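Local coordinates for protein putative aspartyl-tRNA synthetase (Leishmania major, PDB 6OD8) that probably charges tRNA(Asp) with L-aspartate in an ATP-dependent reaction that releases AMP and diphosphate, as a class II aminoacyl-tRNA synthetase, at residues A105-R110 with G135-E140; S225-Y230 with V312-E317; F451-R456 with T460-D465. All blocks are in the same frame, centred on the assembly; numbering follows the deposited sequence.

Interaction 1: residues A105-R110 with G135-E140; sequences AFMVLR and GQIATE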
loop_
_atom_site.group_PDB
_atom_site.type_symbol
_atom_site.label_atom_id
_atom_site.label_comp_id
_atom_site.label_asym_id
_atom_site.label_seq_id
_atom_site.Cartn_x
_atom_site.Cartn_y
_atom_site.Cartn_z
ATOM N N ALA A 105 10.877 27.141 -37.672
ATOM C CA ALA A 105 9.902 26.818 -36.642
ATOM C C ALA A 105 10.637 26.510 -35.345
ATOM O O ALA A 105 11.728 25.935 -35.357
ATOM C CB ALA A 105 9.027 25.624 -37.035
ATOM N N PHE A 106 10.026 26.898 -34.227
ATOM C CA PHE A 106 10.627 26.790 -32.905
ATOM C C PHE A 106 9.604 26.200 -31.955
ATOM O O PHE A 106 8.478 26.701 -31.867
ATOM C CB PHE A 106 11.086 28.152 -32.371
ATOM C CG PHE A 106 12.117 28.819 -33.233
ATOM C CD1 PHE A 106 13.465 28.637 -32.983
ATOM C CD2 PHE A 106 11.735 29.623 -34.298
ATOM C CE1 PHE A 106 14.413 29.252 -33.768
ATOM C CE2 PHE A 106 12.680 30.241 -35.092
ATOM C CZ PHE A 106 14.021 30.053 -34.827
ATOM N N MET A 107 10.010 25.158 -31.234
ATOM C CA MET A 107 9.135 24.455 -30.315
ATOM C C MET A 107 9.872 24.224 -29.005
ATOM O O MET A 107 11.105 24.188 -28.949
ATOM C CB MET A 107 8.680 23.096 -30.879
ATOM C CG MET A 107 8.230 23.118 -32.331
ATOM S SD MET A 107 7.829 21.465 -32.946
ATOM C CE MET A 107 6.380 21.099 -31.972
ATOM N N VAL A 108 9.095 24.052 -27.951
ATOM C CA VAL A 108 9.586 23.503 -26.696
ATOM C C VAL A 108 8.879 22.175 -26.510
ATOM O O VAL A 108 7.641 22.135 -26.471
ATOM C CB VAL A 108 9.327 24.427 -25.494
ATOM C CG1 VAL A 108 9.740 23.702 -24.220
ATOM C CG2 VAL A 108 10.078 25.748 -25.646
ATOM N N LEU A 109 9.661 21.096 -26.424
ATOM C CA LEU A 109 9.142 19.756 -26.181
ATOM C C LEU A 109 9.391 19.374 -24.726
ATOM O O LEU A 109 10.434 19.709 -24.152
ATOM C CB LEU A 109 9.786 18.725 -27.119
ATOM C CG LEU A 109 9.613 19.054 -28.609
ATOM C CD1 LEU A 109 10.251 17.985 -29.516
ATOM C CD2 LEU A 109 8.154 19.283 -28.970
ATOM N N ARG A 110 8.426 18.661 -24.146
ATOM C CA ARG A 110 8.340 18.447 -22.705
ATOM C C ARG A 110 7.981 16.996 -22.402
ATOM O O ARG A 110 7.201 16.376 -23.129
ATOM C CB ARG A 110 7.270 19.372 -22.114
ATOM C CG ARG A 110 7.088 19.312 -20.636
ATOM C CD ARG A 110 5.832 20.060 -20.198
ATOM N NE ARG A 110 4.638 19.211 -20.200
ATOM C CZ ARG A 110 3.556 19.417 -20.947
ATOM N NH1 ARG A 110 3.484 20.451 -21.791
ATOM N NH2 ARG A 110 2.539 18.572 -20.859
ATOM N N GLY A 135 4.547 24.744 -37.049
ATOM C CA GLY A 135 3.947 25.941 -36.490
ATOM C C GLY A 135 2.489 25.786 -36.105
ATOM O O GLY A 135 2.009 26.518 -35.235
ATOM N N GLN A 136 1.770 24.845 -36.721
ATOM C CA GLN A 136 0.337 24.715 -36.481
ATOM C C GLN A 136 -0.053 23.523 -35.606
ATOM O O GLN A 136 -1.251 23.309 -35.388
ATOM C CB GLN A 136 -0.419 24.660 -37.823
ATOM C CG GLN A 136 -0.108 23.451 -38.710
ATOM C CD GLN A 136 -0.847 22.199 -38.261
ATOM O OE1 GLN A 136 -2.081 22.180 -38.211
ATOM N NE2 GLN A 136 -0.093 21.158 -37.897
ATOM N N ILE A 137 0.907 22.732 -35.109
ATOM C CA ILE A 137 0.561 21.646 -34.196
ATOM C C ILE A 137 -0.074 22.241 -32.946
ATOM O O ILE A 137 0.389 23.258 -32.419
ATOM C CB ILE A 137 1.803 20.805 -33.847
ATOM C CG1 ILE A 137 2.432 20.243 -35.128
ATOM C CG2 ILE A 137 1.460 19.665 -32.890
ATOM C CD1 ILE A 137 3.706 19.442 -34.925
ATOM N N ALA A 138 -1.157 21.626 -32.482
ATOM C CA ALA A 138 -1.809 22.102 -31.263
ATOM C C ALA A 138 -0.935 21.800 -30.053
ATOM O O ALA A 138 -0.379 20.703 -29.932
ATOM C CB ALA A 138 -3.178 21.443 -31.094
ATOM N N THR A 139 -0.805 22.778 -29.146
ATOM C CA THR A 139 -0.048 22.500 -27.933
ATOM C C THR A 139 -0.726 21.374 -27.162
ATOM O O THR A 139 -1.946 21.181 -27.240
ATOM C CB THR A 139 0.082 23.746 -27.047
ATOM O OG1 THR A 139 -1.206 24.140 -26.598
ATOM C CG2 THR A 139 0.707 24.900 -27.838
ATOM N N GLU A 140 0.097 20.608 -26.449
ATOM C CA GLU A 140 -0.206 19.382 -25.713
ATOM C C GLU A 140 -0.347 18.161 -26.639
ATOM O O GLU A 140 -0.495 17.048 -26.133
ATOM C CB GLU A 140 -1.456 19.503 -24.811
ATOM C CG GLU A 140 -1.275 20.598 -23.753
ATOM C CD GLU A 140 -0.032 20.344 -22.938
ATOM O OE1 GLU A 140 0.002 19.313 -22.223
ATOM O OE2 GLU A 140 0.934 21.134 -23.056
#
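Arg110 meets Glu140 in an end-on, bidentate salt bridge. NH1 of Arg110 donates to OE2 of Glu140 at 2.9 Å, and NH2 of Arg110 to OE1 of Glu140 at 3.0 Å; both bonds are nearly straight. Each oxygen accepts through its syn lone pair, and the guanidinium and carboxylate planes lie only 3° apart, so the pair of bonds fixes the rotation of both groups. Glu140 reaches this position by folding back at chi2 (-56°). Further charges share the site: OE1 of Glu140 also pairs with Arg213, while NH2 of Arg110 pairs with Asp286 of the second subunit. Set between arginines, the buried carboxylate is probably ionised.

The elements joined belong to the OB-fold barrel of the N-terminal region: strand 104-111, and the last turn of helix 128-136 with the loop that follows, leading to strand 142-151. In OB folds a helix between the third and fourth strands covers the barrel in this way.

The apolar part is lighter. Methyl CE of Met107 approaches CD1 of Ile137 at 4.3 Å, and both side chains also pack on Ile171 of strand 170-173.

Interaction 2: residues S225-Y230 with V312-E317; sequences SRVCQY and VGLDVE. With EDO (1,2-ethanediol), chain D.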
loop_
_atom_site.group_PDB
_atom_site.type_symbol
_atom_site.label_atom_id
_atom_site.label_comp_id
_atom_site.label_asym_id
_atom_site.label_seq_id
_atom_site.Cartn_x
_atom_site.Cartn_y
_atom_site.Cartn_z
ATOM N N SER A 225 4.132 9.612 -3.406
ATOM C CA SER A 225 4.591 8.242 -3.580
ATOM C C SER A 225 5.782 7.937 -2.679
ATOM O O SER A 225 5.871 6.838 -2.100
ATOM C CB SER A 225 4.962 8.003 -5.052
ATOM O OG SER A 225 5.431 6.676 -5.226
ATOM N N ARG A 226 6.734 8.877 -2.570
ATOM C CA ARG A 226 7.902 8.626 -1.722
ATOM C C ARG A 226 7.516 8.514 -0.250
ATOM O O ARG A 226 8.106 7.710 0.482
ATOM C CB ARG A 226 8.960 9.730 -1.889
ATOM C CG ARG A 226 9.590 9.832 -3.262
ATOM C CD ARG A 226 10.227 8.502 -3.754
ATOM N NE ARG A 226 11.003 8.737 -4.970
ATOM C CZ ARG A 226 11.655 7.797 -5.655
ATOM N NH1 ARG A 226 11.626 6.529 -5.259
ATOM N NH2 ARG A 226 12.329 8.124 -6.756
ATOM N N VAL A 227 6.532 9.300 0.210
ATOM C CA VAL A 227 6.089 9.158 1.611
ATOM C C VAL A 227 5.600 7.733 1.877
ATOM O O VAL A 227 5.979 7.104 2.879
ATOM C CB VAL A 227 4.995 10.187 1.969
ATOM C CG1 VAL A 227 4.420 9.866 3.374
ATOM C CG2 VAL A 227 5.537 11.621 1.920
ATOM N N CYS A 228 4.717 7.212 1.006
ATOM C CA CYS A 228 4.277 5.816 1.140
ATOM C C CYS A 228 5.461 4.857 1.136
ATOM O O CYS A 228 5.548 3.943 1.963
ATOM C CB CYS A 228 3.307 5.447 0.003
ATOM S SG CYS A 228 1.710 6.298 0.099
ATOM N N GLN A 229 6.368 5.033 0.173
ATOM C CA GLN A 229 7.530 4.156 0.063
ATOM C C GLN A 229 8.354 4.116 1.350
ATOM O O GLN A 229 8.728 3.034 1.832
ATOM C CB GLN A 229 8.391 4.634 -1.094
ATOM C CG GLN A 229 9.665 3.865 -1.245
ATOM C CD GLN A 229 10.502 4.399 -2.398
ATOM O OE1 GLN A 229 9.996 5.120 -3.264
ATOM N NE2 GLN A 229 11.784 4.061 -2.403
ATOM N N TYR A 230 8.689 5.293 1.901
ATOM C CA TYR A 230 9.550 5.319 3.084
ATOM C C TYR A 230 8.793 4.903 4.338
ATOM O O TYR A 230 9.371 4.263 5.226
ATOM C CB TYR A 230 10.171 6.713 3.246
ATOM C CG TYR A 230 11.004 7.103 2.043
ATOM C CD1 TYR A 230 11.829 6.163 1.418
ATOM C CD2 TYR A 230 10.975 8.409 1.529
ATOM C CE1 TYR A 230 12.595 6.503 0.313
ATOM C CE2 TYR A 230 11.759 8.758 0.433
ATOM C CZ TYR A 230 12.555 7.798 -0.166
ATOM O OH TYR A 230 13.325 8.119 -1.254
ATOM N N VAL A 312 -6.341 8.752 2.503
ATOM C CA VAL A 312 -5.501 7.568 2.637
ATOM C C VAL A 312 -4.870 7.591 4.015
ATOM O O VAL A 312 -4.238 8.588 4.400
ATOM C CB VAL A 312 -4.401 7.493 1.560
ATOM C CG1 VAL A 312 -3.481 6.293 1.857
ATOM C CG2 VAL A 312 -5.013 7.429 0.136
ATOM N N GLY A 313 -5.051 6.498 4.755
ATOM C CA GLY A 313 -4.482 6.359 6.082
ATOM C C GLY A 313 -3.254 5.464 6.073
ATOM O O GLY A 313 -3.236 4.415 5.428
ATOM N N LEU A 314 -2.231 5.900 6.795
ATOM C CA LEU A 314 -1.029 5.122 7.059
ATOM C C LEU A 314 -1.140 4.702 8.519
ATOM O O LEU A 314 -1.043 5.549 9.416
ATOM C CB LEU A 314 0.218 5.968 6.806
ATOM C CG LEU A 314 0.275 6.819 5.536
ATOM C CD1 LEU A 314 1.554 7.665 5.470
ATOM C CD2 LEU A 314 0.238 5.882 4.283
ATOM N N ASP A 315 -1.417 3.419 8.768
ATOM C CA ASP A 315 -1.813 2.984 10.099
ATOM C C ASP A 315 -0.813 1.970 10.624
ATOM O O ASP A 315 -0.271 1.168 9.855
ATOM C CB ASP A 315 -3.233 2.378 10.078
ATOM C CG ASP A 315 -4.287 3.404 10.310
ATOM O OD1 ASP A 315 -4.796 3.977 9.309
ATOM O OD2 ASP A 315 -4.596 3.659 11.507
ATOM N N VAL A 316 -0.563 2.027 11.930
ATOM C CA VAL A 316 0.407 1.173 12.601
ATOM C C VAL A 316 -0.221 0.682 13.900
ATOM O O VAL A 316 -0.891 1.450 14.602
ATOM C CB VAL A 316 1.734 1.934 12.869
ATOM C CG1 VAL A 316 2.725 1.069 13.659
ATOM C CG2 VAL A 316 2.381 2.412 11.549
ATOM N N GLU A 317 -0.024 -0.598 14.222
ATOM C CA GLU A 317 -0.382 -1.097 15.554
ATOM C C GLU A 317 0.680 -2.106 15.978
ATOM O O GLU A 317 1.226 -2.819 15.135
ATOM C CB GLU A 317 -1.809 -1.730 15.577
ATOM C CG GLU A 317 -2.458 -1.854 17.002
ATOM C CD GLU A 317 -3.061 -0.546 17.514
ATOM O OE1 GLU A 317 -3.208 0.422 16.728
ATOM O OE2 GLU A 317 -3.411 -0.482 18.712
HETATM C C1 EDO D . -5.110 7.802 9.893
HETATM O O1 EDO D . -6.020 8.632 10.618
HETATM C C2 EDO D . -5.957 6.905 9.029
HETATM O O2 EDO D . -6.579 5.907 9.825
#
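Leu314 points its branched end at the helix and meets two consecutive residues there, Val227 and Cys228, one with each methyl. The setting is the catalytic domain of a class II synthetase, where the long helix 215-237, the motif 1 helix of this family, packs against the central, mostly antiparallel sheet. Strand 310-319 is the second strand of the motif 2 hairpin.

The Val227 and Leu314 side chains cross at about a right angle, with CG1 of Val227 4.2 Å from CD1 of Leu314. With CG1 anti to the backbone N (chi1 172°), Val227 presents that branch to the leucine. The other methyl of Leu314, CD2, lies 4.5 Å from SG of Cys228, whose CB leaves the helix more across the contact than into it. These are loose van der Waals contacts. Leu530, at the start of the motif 3 helix 530-538, touches both Val227 and Cys228, and Phe231, from the same helix as those two, also touches Leu314.

Away from the sheet, Arg226 and Gln229 clasp each other one helical turn apart: NH1 of Arg226 donates at 2.9 Å to OE1 of Gln229, in the carbonyl plane and on a lone pair. This helix also faces the dimer partner, and OG of Ser225 bonds to the backbone N of Glu242 of the second subunit.

Asp315, next along the strand, turns to the face away from the helix, where OD2 pairs with Lys279. A 1,2-ethanediol molecule, probably from the crystallisation liquor, donates from its O2 to OD1 of Asp315 at 2.7 Å.

Interaction 3: residues F451-R456 with T460-D465; sequences FPSSAR and TMECKD. With EDO (1,2-ethanediol), chain F; EDO (1,2-ethanediol), chain C.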
loop_
_atom_site.group_PDB
_atom_site.type_symbol
_atom_site.label_atom_id
_atom_site.label_comp_id
_atom_site.label_asym_id
_atom_site.label_seq_id
_atom_site.Cartn_x
_atom_site.Cartn_y
_atom_site.Cartn_z
ATOM N N PHE A 451 -2.710 13.163 26.887
ATOM C CA PHE A 451 -3.883 13.989 26.632
ATOM C C PHE A 451 -4.974 13.736 27.665
ATOM O O PHE A 451 -5.041 12.649 28.248
ATOM C CB PHE A 451 -4.435 13.714 25.236
ATOM C CG PHE A 451 -3.950 14.684 24.211
ATOM C CD1 PHE A 451 -4.831 15.531 23.563
ATOM C CD2 PHE A 451 -2.602 14.766 23.924
ATOM C CE1 PHE A 451 -4.378 16.448 22.604
ATOM C CE2 PHE A 451 -2.142 15.665 22.990
ATOM C CZ PHE A 451 -3.030 16.516 22.330
ATOM N N PRO A 452 -5.849 14.719 27.889
ATOM C CA PRO A 452 -6.961 14.507 28.820
ATOM C C PRO A 452 -7.909 13.420 28.320
ATOM O O PRO A 452 -8.151 13.279 27.113
ATOM C CB PRO A 452 -7.650 15.879 28.876
ATOM C CG PRO A 452 -6.646 16.843 28.330
ATOM C CD PRO A 452 -5.868 16.079 27.315
ATOM N N SER A 453 -8.444 12.660 29.282
ATOM C CA SER A 453 -9.325 11.536 28.982
ATOM C C SER A 453 -10.562 11.981 28.210
ATOM O O SER A 453 -11.043 11.269 27.319
ATOM C CB SER A 453 -9.701 10.841 30.293
ATOM O OG SER A 453 -11.019 10.305 30.266
ATOM N N SER A 454 -11.080 13.170 28.520
ATOM C CA SER A 454 -12.290 13.653 27.872
ATOM C C SER A 454 -12.109 13.876 26.373
ATOM O O SER A 454 -13.106 13.895 25.641
ATOM C CB SER A 454 -12.752 14.949 28.549
ATOM O OG SER A 454 -11.797 15.967 28.316
ATOM N N ALA A 455 -10.873 14.023 25.895
ATOM C CA ALA A 455 -10.605 14.268 24.480
ATOM C C ALA A 455 -10.294 13.003 23.671
ATOM O O ALA A 455 -10.023 13.104 22.465
ATOM C CB ALA A 455 -9.442 15.257 24.336
ATOM N N ARG A 456 -10.310 11.827 24.285
ATOM C CA ARG A 456 -9.818 10.618 23.645
ATOM C C ARG A 456 -10.914 9.567 23.526
ATOM O O ARG A 456 -11.854 9.540 24.329
ATOM C CB ARG A 456 -8.635 10.024 24.427
ATOM C CG ARG A 456 -7.423 10.932 24.459
ATOM C CD ARG A 456 -7.111 11.529 23.088
ATOM N NE ARG A 456 -5.719 11.307 22.752
ATOM C CZ ARG A 456 -5.022 12.001 21.855
ATOM N NH1 ARG A 456 -5.577 13.003 21.194
ATOM N NH2 ARG A 456 -3.756 11.686 21.637
ATOM N N THR A 460 -8.922 4.206 24.558
ATOM C CA THR A 460 -7.641 4.740 25.025
ATOM C C THR A 460 -7.415 4.400 26.500
ATOM O O THR A 460 -8.272 4.688 27.343
ATOM C CB THR A 460 -7.623 6.252 24.844
ATOM O OG1 THR A 460 -7.950 6.554 23.483
ATOM C CG2 THR A 460 -6.237 6.818 25.191
ATOM N N MET A 461 -6.244 3.828 26.816
ATOM C CA MET A 461 -5.906 3.495 28.202
ATOM C C MET A 461 -5.676 4.755 29.026
ATOM O O MET A 461 -4.923 5.643 28.615
ATOM C CB MET A 461 -4.653 2.609 28.250
ATOM C CG MET A 461 -4.268 2.122 29.669
ATOM S SD MET A 461 -5.340 0.822 30.286
ATOM C CE MET A 461 -4.632 -0.610 29.413
ATOM N N GLU A 462 -6.330 4.834 30.195
ATOM C CA GLU A 462 -6.138 5.961 31.106
ATOM C C GLU A 462 -4.845 5.803 31.921
ATOM O O GLU A 462 -4.355 4.694 32.147
ATOM C CB GLU A 462 -7.343 6.087 32.052
ATOM C CG GLU A 462 -8.623 6.552 31.343
ATOM C CD GLU A 462 -9.902 6.173 32.086
ATOM O OE1 GLU A 462 -9.818 5.687 33.238
ATOM O OE2 GLU A 462 -11.000 6.362 31.512
ATOM N N CYS A 463 -4.288 6.934 32.373
ATOM C CA CYS A 463 -3.131 6.873 33.263
ATOM C C CYS A 463 -3.554 6.334 34.626
ATOM O O CYS A 463 -4.544 6.789 35.206
ATOM C CB CYS A 463 -2.482 8.248 33.443
ATOM S SG CYS A 463 -2.050 9.036 31.897
ATOM N N LYS A 464 -2.776 5.376 35.135
ATOM C CA LYS A 464 -3.048 4.783 36.442
ATOM C C LYS A 464 -2.998 5.821 37.558
ATOM O O LYS A 464 -3.812 5.782 38.492
ATOM C CB LYS A 464 -2.032 3.680 36.728
ATOM C CG LYS A 464 -2.405 2.839 37.945
ATOM C CD LYS A 464 -1.700 1.518 37.951
ATOM C CE LYS A 464 -2.460 0.528 38.814
ATOM N NZ LYS A 464 -2.601 1.037 40.204
ATOM N N ASP A 465 -2.026 6.739 37.494
ATOM C CA ASP A 465 -1.842 7.722 38.557
ATOM C C ASP A 465 -2.895 8.821 38.529
ATOM O O ASP A 465 -3.108 9.487 39.543
ATOM C CB ASP A 465 -0.443 8.341 38.461
ATOM C CG ASP A 465 -0.107 8.821 37.050
ATOM O OD1 ASP A 465 -0.206 8.016 36.089
ATOM O OD2 ASP A 465 0.248 10.008 36.896
HETATM C C1 EDO F . -8.734 2.084 33.467
HETATM O O1 EDO F . -8.576 3.390 34.057
HETATM C C2 EDO F . -8.033 2.040 32.104
HETATM O O2 EDO F . -8.512 3.101 31.264
HETATM C C1 EDO C . -13.612 4.265 33.366
HETATM O O1 EDO C . -12.975 4.349 32.082
HETATM C C2 EDO C . -12.558 4.197 34.472
HETATM O O2 EDO C . -12.123 5.516 34.829
HETATM O O HOH W 1 -11.461 9.191 32.774
#
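Arg456, whose CB packs against Thr460, turns one face of its guanidinium to the ring of Phe451. All this lies in the loop joining strands 445-449 and 472-477, antiparallel neighbours in the class II synthetase sheet. CG of Phe451 sits 3.7 Å above the guanidinium plane, over its centre, and from the ring's side NH1 of Arg456 lies 3.5 Å above the plane of Phe451, displaced toward the rim. The polar nitrogens of the arginine are used as well: NH2 forms a salt bridge with Asp474 and NE bonds to Ser472.

A short 3-10 turn at 453-455 brings the chain round, with Arg456 N bonded to Ser453 O, and segment 460-465 then runs back past it. CB of Arg456 lies 3.7 Å from OG1 of Thr460, a van der Waals contact. With OG1 beside its own backbone N (chi1 -53°), Thr460 turns that hydroxyl to Arg456, and its hydrogen bond goes to O of Pro457.

Between Ser453 and Glu462 the link is indirect. A water 2.8 Å from OG of Ser453 gives a weak bond of 3.1 Å to OE2 of Glu462. Arg498 ties the same two side chains more firmly, through a salt bridge to Glu462 and a hydrogen bond to Ser453.

Two ethanediols, probably from the crystallisation liquor, gather round the Glu462 carboxylate. The chain F molecule takes the backbone N-H of Glu462 on its O2 at 3.0 Å, and its O1 donates to OE1 of Glu462 at 2.7 Å.

Overall arrangement
The three contacts share no helix or strand and do not touch. Interaction 1 sits in the OB-fold domain, its centre about 63 Å from that of interaction 3, on opposite sides of the chain's centre. Interactions 2 and 3 belong to one catalytic domain, about 27 Å apart between centres: the former packs a helix on a strand of the large sheet, the latter lies in a loop joining two other strands of it. Interactions 1 and 2 are buried, yet one depends mainly on a salt bridge and the other on methyls and sulfur alone. Partly buried interaction 3 combines one direct van der Waals contact with a water bridge and outside partners. Each also reaches the second subunit.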